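Local coordinates for oligopeptide-binding protein oppA (Lactococcus lactis, PDB 3DRF) that binds oligopeptides as the receptor component of the OppABCDF ABC transporter, whose uptake of peptides is essential for growth in milk, at residues L72-K80 against L557-W565; S477-F485 against R519-M530. All blocks are in the same frame, centred on the assembly; numbering follows the deposited sequence.

Interaction 1: L72-K80 against L557-W565; sequences LFFTDSGFK and LDYGAMNTW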
# COMPACT_ATOMS: atom_id res chain seq x y z
N LEU A 72 -13.51 2.96 -10.21
CA LEU A 72 -14.34 2.99 -11.42
C LEU A 72 -14.50 1.67 -12.19
O LEU A 72 -15.48 1.49 -12.82
CB LEU A 72 -13.76 4.02 -12.42
CG LEU A 72 -13.93 5.48 -12.01
CD1 LEU A 72 -13.21 6.33 -13.02
CD2 LEU A 72 -15.47 5.87 -11.92
N PHE A 73 -13.47 0.84 -12.16
CA PHE A 73 -13.39 -0.28 -13.14
C PHE A 73 -13.58 -1.66 -12.52
O PHE A 73 -13.10 -1.94 -11.46
CB PHE A 73 -12.03 -0.23 -13.86
CG PHE A 73 -11.72 1.11 -14.48
CD1 PHE A 73 -12.52 1.61 -15.48
CD2 PHE A 73 -10.61 1.84 -14.07
CE1 PHE A 73 -12.27 2.88 -16.07
CE2 PHE A 73 -10.34 3.11 -14.64
CZ PHE A 73 -11.18 3.64 -15.64
N PHE A 74 -14.23 -2.53 -13.25
CA PHE A 74 -14.31 -3.93 -12.89
C PHE A 74 -13.13 -4.65 -13.54
O PHE A 74 -12.58 -4.18 -14.49
CB PHE A 74 -15.63 -4.55 -13.40
CG PHE A 74 -16.88 -4.26 -12.53
CD1 PHE A 74 -16.81 -3.47 -11.42
CD2 PHE A 74 -18.10 -4.83 -12.85
CE1 PHE A 74 -17.94 -3.24 -10.63
CE2 PHE A 74 -19.25 -4.58 -12.06
CZ PHE A 74 -19.13 -3.78 -11.00
N THR A 75 -12.80 -5.79 -12.96
CA THR A 75 -11.75 -6.68 -13.48
C THR A 75 -12.18 -8.12 -13.40
O THR A 75 -13.11 -8.44 -12.74
CB THR A 75 -10.38 -6.56 -12.72
OG1 THR A 75 -10.50 -7.18 -11.43
CG2 THR A 75 -9.91 -5.08 -12.55
N ASP A 76 -11.45 -8.94 -14.12
CA ASP A 76 -11.55 -10.41 -13.95
C ASP A 76 -10.67 -10.86 -12.79
O ASP A 76 -10.11 -10.05 -12.12
CB ASP A 76 -11.23 -11.16 -15.25
CG ASP A 76 -9.79 -10.98 -15.73
OD1 ASP A 76 -8.94 -10.60 -14.99
OD2 ASP A 76 -9.60 -11.27 -16.90
N SER A 77 -10.58 -12.18 -12.56
CA SER A 77 -9.84 -12.68 -11.43
C SER A 77 -8.31 -12.55 -11.58
O SER A 77 -7.62 -12.74 -10.64
CB SER A 77 -10.17 -14.17 -11.18
OG SER A 77 -9.79 -14.92 -12.31
N GLY A 78 -7.85 -12.24 -12.78
CA GLY A 78 -6.44 -11.90 -13.04
C GLY A 78 -6.11 -10.39 -13.05
O GLY A 78 -5.06 -9.96 -13.44
N PHE A 79 -7.09 -9.61 -12.61
CA PHE A 79 -7.00 -8.11 -12.41
C PHE A 79 -7.02 -7.35 -13.76
O PHE A 79 -6.75 -6.17 -13.81
CB PHE A 79 -5.77 -7.70 -11.53
CG PHE A 79 -5.70 -8.47 -10.22
CD1 PHE A 79 -6.71 -8.33 -9.30
CD2 PHE A 79 -4.71 -9.33 -9.97
CE1 PHE A 79 -6.70 -9.07 -8.10
CE2 PHE A 79 -4.68 -10.03 -8.76
CZ PHE A 79 -5.69 -9.90 -7.86
N LYS A 80 -7.30 -8.02 -14.81
CA LYS A 80 -7.40 -7.41 -16.12
C LYS A 80 -8.72 -6.64 -16.24
O LYS A 80 -9.75 -7.15 -15.85
CB LYS A 80 -7.36 -8.52 -17.20
CG LYS A 80 -7.31 -8.00 -18.60
CD LYS A 80 -7.74 -9.00 -19.72
CE LYS A 80 -7.05 -10.33 -19.77
NZ LYS A 80 -7.40 -11.19 -20.95
N LEU A 557 -13.55 -14.07 -0.49
CA LEU A 557 -12.21 -13.51 -0.67
C LEU A 557 -11.65 -13.83 -2.08
O LEU A 557 -10.48 -13.72 -2.34
CB LEU A 557 -11.24 -13.94 0.43
CG LEU A 557 -11.43 -13.36 1.84
CD1 LEU A 557 -10.29 -13.84 2.74
CD2 LEU A 557 -11.45 -11.78 1.81
N ASP A 558 -12.52 -14.23 -2.97
CA ASP A 558 -12.13 -14.57 -4.32
C ASP A 558 -11.82 -13.28 -5.10
O ASP A 558 -12.58 -12.34 -5.03
CB ASP A 558 -13.26 -15.29 -5.04
CG ASP A 558 -13.61 -16.67 -4.43
OD1 ASP A 558 -12.98 -17.18 -3.55
OD2 ASP A 558 -14.60 -17.22 -4.86
N TYR A 559 -10.72 -13.28 -5.84
CA TYR A 559 -10.41 -12.15 -6.67
C TYR A 559 -11.31 -12.19 -7.89
O TYR A 559 -11.73 -13.24 -8.30
CB TYR A 559 -8.90 -12.13 -7.03
CG TYR A 559 -7.96 -11.88 -5.84
CD1 TYR A 559 -8.02 -10.70 -5.15
CD2 TYR A 559 -7.04 -12.85 -5.41
CE1 TYR A 559 -7.18 -10.45 -4.06
CE2 TYR A 559 -6.19 -12.60 -4.34
CZ TYR A 559 -6.28 -11.40 -3.67
OH TYR A 559 -5.48 -11.08 -2.60
N GLY A 560 -11.62 -11.04 -8.40
CA GLY A 560 -12.61 -11.04 -9.47
C GLY A 560 -14.12 -10.95 -9.08
O GLY A 560 -14.97 -10.82 -9.91
N ALA A 561 -14.41 -11.00 -7.78
CA ALA A 561 -15.77 -10.76 -7.33
C ALA A 561 -16.03 -9.26 -7.29
O ALA A 561 -15.40 -8.56 -6.57
CB ALA A 561 -15.95 -11.37 -5.92
N MET A 562 -16.96 -8.82 -8.12
CA MET A 562 -17.18 -7.36 -8.30
C MET A 562 -18.39 -6.76 -7.56
O MET A 562 -18.55 -5.61 -7.52
CB MET A 562 -17.30 -7.00 -9.79
CG MET A 562 -16.04 -7.32 -10.62
SD MET A 562 -14.69 -6.21 -10.08
CE MET A 562 -13.50 -7.43 -9.41
N ASN A 563 -19.23 -7.61 -6.99
CA ASN A 563 -20.50 -7.18 -6.41
C ASN A 563 -20.76 -7.71 -5.03
O ASN A 563 -21.87 -7.85 -4.62
CB ASN A 563 -21.63 -7.61 -7.30
CG ASN A 563 -21.89 -6.65 -8.36
OD1 ASN A 563 -22.24 -5.53 -8.11
ND2 ASN A 563 -21.72 -7.08 -9.57
N THR A 564 -19.70 -8.02 -4.32
CA THR A 564 -19.82 -8.58 -2.98
C THR A 564 -20.77 -7.77 -2.08
O THR A 564 -21.57 -8.33 -1.42
CB THR A 564 -18.47 -8.74 -2.34
OG1 THR A 564 -17.68 -9.59 -3.17
CG2 THR A 564 -18.60 -9.45 -0.98
N TRP A 565 -20.62 -6.46 -2.01
CA TRP A 565 -21.44 -5.66 -1.07
C TRP A 565 -22.93 -5.66 -1.42
O TRP A 565 -23.73 -5.47 -0.60
CB TRP A 565 -20.91 -4.22 -0.95
CG TRP A 565 -19.52 -4.23 -0.33
CD1 TRP A 565 -18.33 -3.90 -0.94
CD2 TRP A 565 -19.17 -4.67 0.97
NE1 TRP A 565 -17.32 -4.05 -0.09
CE2 TRP A 565 -17.78 -4.56 1.09
CE3 TRP A 565 -19.91 -5.12 2.08
CZ2 TRP A 565 -17.12 -4.89 2.26
CZ3 TRP A 565 -19.25 -5.43 3.23
CH2 TRP A 565 -17.88 -5.30 3.32
O HOH W 1 -15.06 -10.37 -12.61
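Two beta turns are pressed together in this Venus-flytrap receptor of the solute-binding protein 5 family: the type I beta turn from Asp76 to Phe79 and the type II turn from Asp558 to Ala561, with a Met-aromatic contact beside them. Met562 reaches across to Phe74. Its CB sits over the centre of the phenyl ring, 3.6 Å from the centroid and almost exactly on the ring normal, a CH-pi contact. The bend at chi2 carries SD off the ring normal toward the backbone of 72-80, and chi3 then sets the methyl CE. SD stands oblique to the ring and receives a weak but straight hydrogen bond from Thr75 N, 3.5 Å long at 167°; a thioether suits the place because it can both pack and accept. The methyl CE ends 3.6 Å from Thr75 OG1, a hydroxyl that donates to Asp76 O.

At the turns, Gly560 CA comes within 3.8 Å of Ser77 CA. A side chain on Gly560 would collide with Ser77 CA, and its backbone angles (phi 88°) also call for glycine. The carbonyls Thr75 O and Gly560 O are both acceptors and cannot bond each other; one water donates to each. Beyond them Phe79 and Tyr559 form a T-shaped pair: the edge of Phe79 points at the face of Tyr559, centroids 5.1 Å apart and planes at 69°, while the Tyr559 hydroxyl bonds to Gln298 O on strand 292-307. The one direct hydrogen bond between the segments is thus the weak N-H to sulfur, with a shared water beside it, and most of the fit comes from ring faces, a flexible thioether and a glycine that lets two backbones touch.

Interaction 2: S477-F485 against R519-M530; sequences SEPSQQDLF and RKAAFVKYQEDM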
# COMPACT_ATOMS: atom_id res chain seq x y z
N SER A 477 -2.58 -4.09 -7.57
CA SER A 477 -2.80 -5.36 -8.25
C SER A 477 -2.11 -5.51 -9.59
O SER A 477 -2.54 -6.26 -10.39
CB SER A 477 -4.30 -5.69 -8.39
OG SER A 477 -4.96 -4.66 -9.05
N GLU A 478 -1.04 -4.75 -9.83
CA GLU A 478 -0.16 -4.95 -11.00
C GLU A 478 1.27 -4.93 -10.43
O GLU A 478 1.55 -4.12 -9.59
CB GLU A 478 -0.41 -3.79 -11.98
CG GLU A 478 -0.00 -4.10 -13.45
CD GLU A 478 1.51 -4.07 -13.68
OE1 GLU A 478 2.18 -3.28 -13.00
OE2 GLU A 478 1.92 -4.83 -14.49
N PRO A 479 2.13 -5.80 -10.90
CA PRO A 479 3.40 -6.01 -10.15
C PRO A 479 4.52 -4.91 -10.18
O PRO A 479 5.42 -4.99 -9.40
CB PRO A 479 3.95 -7.33 -10.73
CG PRO A 479 3.28 -7.45 -12.08
CD PRO A 479 1.88 -6.92 -11.84
N SER A 480 4.43 -3.97 -11.10
CA SER A 480 5.41 -2.87 -11.14
C SER A 480 5.46 -2.13 -9.79
O SER A 480 4.46 -1.84 -9.20
CB SER A 480 5.05 -1.89 -12.27
OG SER A 480 6.11 -0.92 -12.32
N GLN A 481 6.67 -1.87 -9.35
CA GLN A 481 6.92 -1.18 -8.08
C GLN A 481 7.45 0.25 -8.24
O GLN A 481 8.00 0.79 -7.35
CB GLN A 481 7.81 -2.02 -7.14
CG GLN A 481 7.09 -3.39 -6.87
CD GLN A 481 7.82 -4.20 -5.80
OE1 GLN A 481 9.01 -4.06 -5.57
NE2 GLN A 481 7.08 -5.08 -5.18
N GLN A 482 7.21 0.86 -9.40
CA GLN A 482 7.46 2.30 -9.59
C GLN A 482 6.85 3.12 -8.48
O GLN A 482 7.46 4.06 -8.07
CB GLN A 482 6.86 2.82 -10.93
CG GLN A 482 7.58 2.22 -12.21
CD GLN A 482 8.83 3.03 -12.60
OE1 GLN A 482 9.31 3.80 -11.86
NE2 GLN A 482 9.35 2.77 -13.77
N ASP A 483 5.65 2.76 -8.02
CA ASP A 483 4.95 3.63 -7.07
C ASP A 483 5.42 3.41 -5.61
O ASP A 483 5.05 4.11 -4.75
CB ASP A 483 3.42 3.47 -7.26
CG ASP A 483 2.92 4.04 -8.61
OD1 ASP A 483 3.65 4.65 -9.31
OD2 ASP A 483 1.74 3.83 -8.83
N LEU A 484 6.30 2.45 -5.40
CA LEU A 484 7.02 2.27 -4.11
C LEU A 484 8.43 2.89 -4.11
O LEU A 484 8.87 3.35 -3.09
CB LEU A 484 7.15 0.78 -3.82
CG LEU A 484 5.86 -0.04 -3.64
CD1 LEU A 484 6.23 -1.45 -3.18
CD2 LEU A 484 4.87 0.57 -2.60
N PHE A 485 9.13 2.82 -5.23
CA PHE A 485 10.58 3.09 -5.23
C PHE A 485 11.09 4.12 -6.25
O PHE A 485 12.22 4.47 -6.22
CB PHE A 485 11.34 1.78 -5.44
CG PHE A 485 11.13 0.80 -4.30
CD1 PHE A 485 11.50 1.10 -3.00
CD2 PHE A 485 10.54 -0.40 -4.57
CE1 PHE A 485 11.27 0.21 -1.98
CE2 PHE A 485 10.29 -1.35 -3.54
CZ PHE A 485 10.66 -1.04 -2.25
N ARG A 519 10.01 -8.88 -20.20
CA ARG A 519 9.53 -8.36 -18.91
C ARG A 519 9.83 -9.32 -17.77
O ARG A 519 10.24 -8.86 -16.75
CB ARG A 519 8.04 -8.02 -19.02
CG ARG A 519 7.67 -7.06 -17.90
CD ARG A 519 6.17 -6.66 -18.02
NE ARG A 519 5.91 -5.51 -17.08
CZ ARG A 519 4.85 -5.40 -16.30
NH1 ARG A 519 3.88 -6.27 -16.32
NH2 ARG A 519 4.79 -4.34 -15.53
N LYS A 520 9.73 -10.62 -17.99
CA LYS A 520 10.12 -11.57 -16.95
C LYS A 520 11.60 -11.43 -16.56
O LYS A 520 11.90 -11.38 -15.42
CB LYS A 520 9.84 -13.01 -17.42
CG LYS A 520 10.06 -14.08 -16.33
CD LYS A 520 9.84 -15.50 -16.97
CE LYS A 520 9.92 -16.68 -15.93
NZ LYS A 520 8.60 -16.87 -15.36
N ALA A 521 12.48 -11.35 -17.54
CA ALA A 521 13.92 -11.14 -17.27
C ALA A 521 14.20 -9.80 -16.58
O ALA A 521 15.06 -9.74 -15.74
CB ALA A 521 14.76 -11.32 -18.57
N ALA A 522 13.46 -8.77 -16.96
CA ALA A 522 13.59 -7.49 -16.28
C ALA A 522 13.15 -7.58 -14.82
O ALA A 522 13.80 -7.08 -13.98
CB ALA A 522 12.78 -6.47 -17.06
N PHE A 523 12.06 -8.28 -14.56
CA PHE A 523 11.61 -8.51 -13.17
C PHE A 523 12.64 -9.31 -12.37
O PHE A 523 12.85 -9.02 -11.25
CB PHE A 523 10.22 -9.20 -13.12
CG PHE A 523 9.06 -8.23 -12.97
CD1 PHE A 523 8.86 -7.48 -11.83
CD2 PHE A 523 8.15 -8.08 -14.01
CE1 PHE A 523 7.80 -6.61 -11.70
CE2 PHE A 523 7.05 -7.21 -13.88
CZ PHE A 523 6.90 -6.47 -12.72
N VAL A 524 13.25 -10.32 -12.98
CA VAL A 524 14.27 -11.12 -12.26
C VAL A 524 15.48 -10.22 -11.91
O VAL A 524 15.98 -10.27 -10.84
CB VAL A 524 14.71 -12.35 -13.10
CG1 VAL A 524 16.00 -12.97 -12.52
CG2 VAL A 524 13.61 -13.39 -13.12
N LYS A 525 15.94 -9.46 -12.88
CA LYS A 525 17.11 -8.56 -12.67
C LYS A 525 16.85 -7.55 -11.55
O LYS A 525 17.67 -7.39 -10.71
CB LYS A 525 17.54 -7.88 -13.99
CG LYS A 525 18.79 -6.99 -13.79
CD LYS A 525 19.21 -6.33 -15.10
CE LYS A 525 20.58 -5.67 -15.03
NZ LYS A 525 20.60 -4.53 -14.04
N TYR A 526 15.68 -6.94 -11.57
CA TYR A 526 15.23 -6.05 -10.50
C TYR A 526 15.26 -6.72 -9.12
O TYR A 526 15.74 -6.16 -8.18
CB TYR A 526 13.80 -5.61 -10.83
CG TYR A 526 13.11 -4.86 -9.70
CD1 TYR A 526 13.57 -3.61 -9.25
CD2 TYR A 526 11.99 -5.40 -9.08
CE1 TYR A 526 12.90 -2.94 -8.20
CE2 TYR A 526 11.34 -4.74 -8.05
CZ TYR A 526 11.82 -3.53 -7.61
OH TYR A 526 11.19 -2.84 -6.57
N GLN A 527 14.70 -7.92 -9.04
CA GLN A 527 14.69 -8.65 -7.76
C GLN A 527 16.13 -8.96 -7.25
O GLN A 527 16.43 -8.78 -6.12
CB GLN A 527 13.88 -9.95 -7.89
CG GLN A 527 12.32 -9.72 -8.06
CD GLN A 527 11.59 -11.02 -8.48
OE1 GLN A 527 11.36 -11.88 -7.69
NE2 GLN A 527 11.23 -11.09 -9.69
N GLU A 528 16.99 -9.41 -8.15
CA GLU A 528 18.37 -9.70 -7.80
C GLU A 528 19.09 -8.41 -7.42
O GLU A 528 19.79 -8.39 -6.46
CB GLU A 528 19.10 -10.28 -9.03
CG GLU A 528 18.71 -11.74 -9.46
CD GLU A 528 19.27 -12.11 -10.82
OE1 GLU A 528 19.64 -11.26 -11.62
OE2 GLU A 528 19.31 -13.30 -11.03
N ASP A 529 18.89 -7.34 -8.17
CA ASP A 529 19.64 -6.09 -7.92
C ASP A 529 19.19 -5.44 -6.59
O ASP A 529 19.99 -4.94 -5.87
CB ASP A 529 19.49 -5.07 -9.08
CG ASP A 529 20.22 -5.52 -10.34
OD1 ASP A 529 21.02 -6.43 -10.31
OD2 ASP A 529 19.91 -4.88 -11.34
N MET A 530 17.92 -5.50 -6.27
CA MET A 530 17.42 -4.92 -5.02
C MET A 530 18.02 -5.72 -3.85
O MET A 530 18.37 -5.16 -2.90
CB MET A 530 15.89 -5.02 -4.97
CG MET A 530 15.23 -3.89 -5.87
SD MET A 530 15.47 -2.15 -5.17
CE MET A 530 14.03 -2.05 -4.03
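Glu478 and Arg519 meet in a salt bridge at one end of a buried contact, where the loop leading into helix 482-485 lies against helix 516-533. From CB the Glu478 chain starts anti to the backbone N (chi1 -158°); a bend at chi2 then carries CD to the edge of the guanidinium, the two planes only 23° apart. OE2 takes both NH1 and NH2 of Arg519, at 3.0 and 3.1 Å, the NH2 bond using its syn lone pair. OE1 turns back to accept Ser480 N at 3.0 Å from above the carboxylate plane. Arginine suits its place: its long extended chain spans the gap, its NE donates to Ile508 O and its NH2 also pairs with Asp509, while Phe523 CE2 lies over the guanidinium face. A glutamine in place of Glu478 would probably leave the buried guanidinium without its charge partner on this side, with at most one neutral acceptor in its stead.

One turn on along the helix, Phe523 CZ meets Pro479 CB at 3.7 Å, the two apolar side chains crossing at about a right angle. Tyr526 follows, its hydroxyl donating to Gln481 OE1 in the carbonyl plane; the amide lies perpendicular to the phenol ring, and its NE2 donates to Leu360 O. The long amide of glutamine thus serves two partners inside a buried interface. Phe485, in the short helix, offers a flat face to the flexible thioether of Met530, whose methyl CE rests over the ring centre, 3.8 Å from the centroid, while Leu484 CB lies on the opposite face.

In the fold
The two contacts lie about 24 Å apart between centres, yet they touch directly: Phe79 CG of interaction 1 packs 3.6 Å from Ser477 CB of interaction 2. Along the chain, interaction 2 is nested inside the loop closed by interaction 1. Strand 292-307 runs past both: Phe79 and Ser477 each touch Met300, and Phe485 touches Leu304. Ser185 bonds both Phe79 and Ser477, while Gln184 bonds Ser477 and touches Phe79. The bound peptide packs on Ser477, Asp483 and Leu484, consistent with helix 516-533 backing this part of the peptide site; interaction 1 is a surface contact, its centre about 18 Å from the centre of the chain.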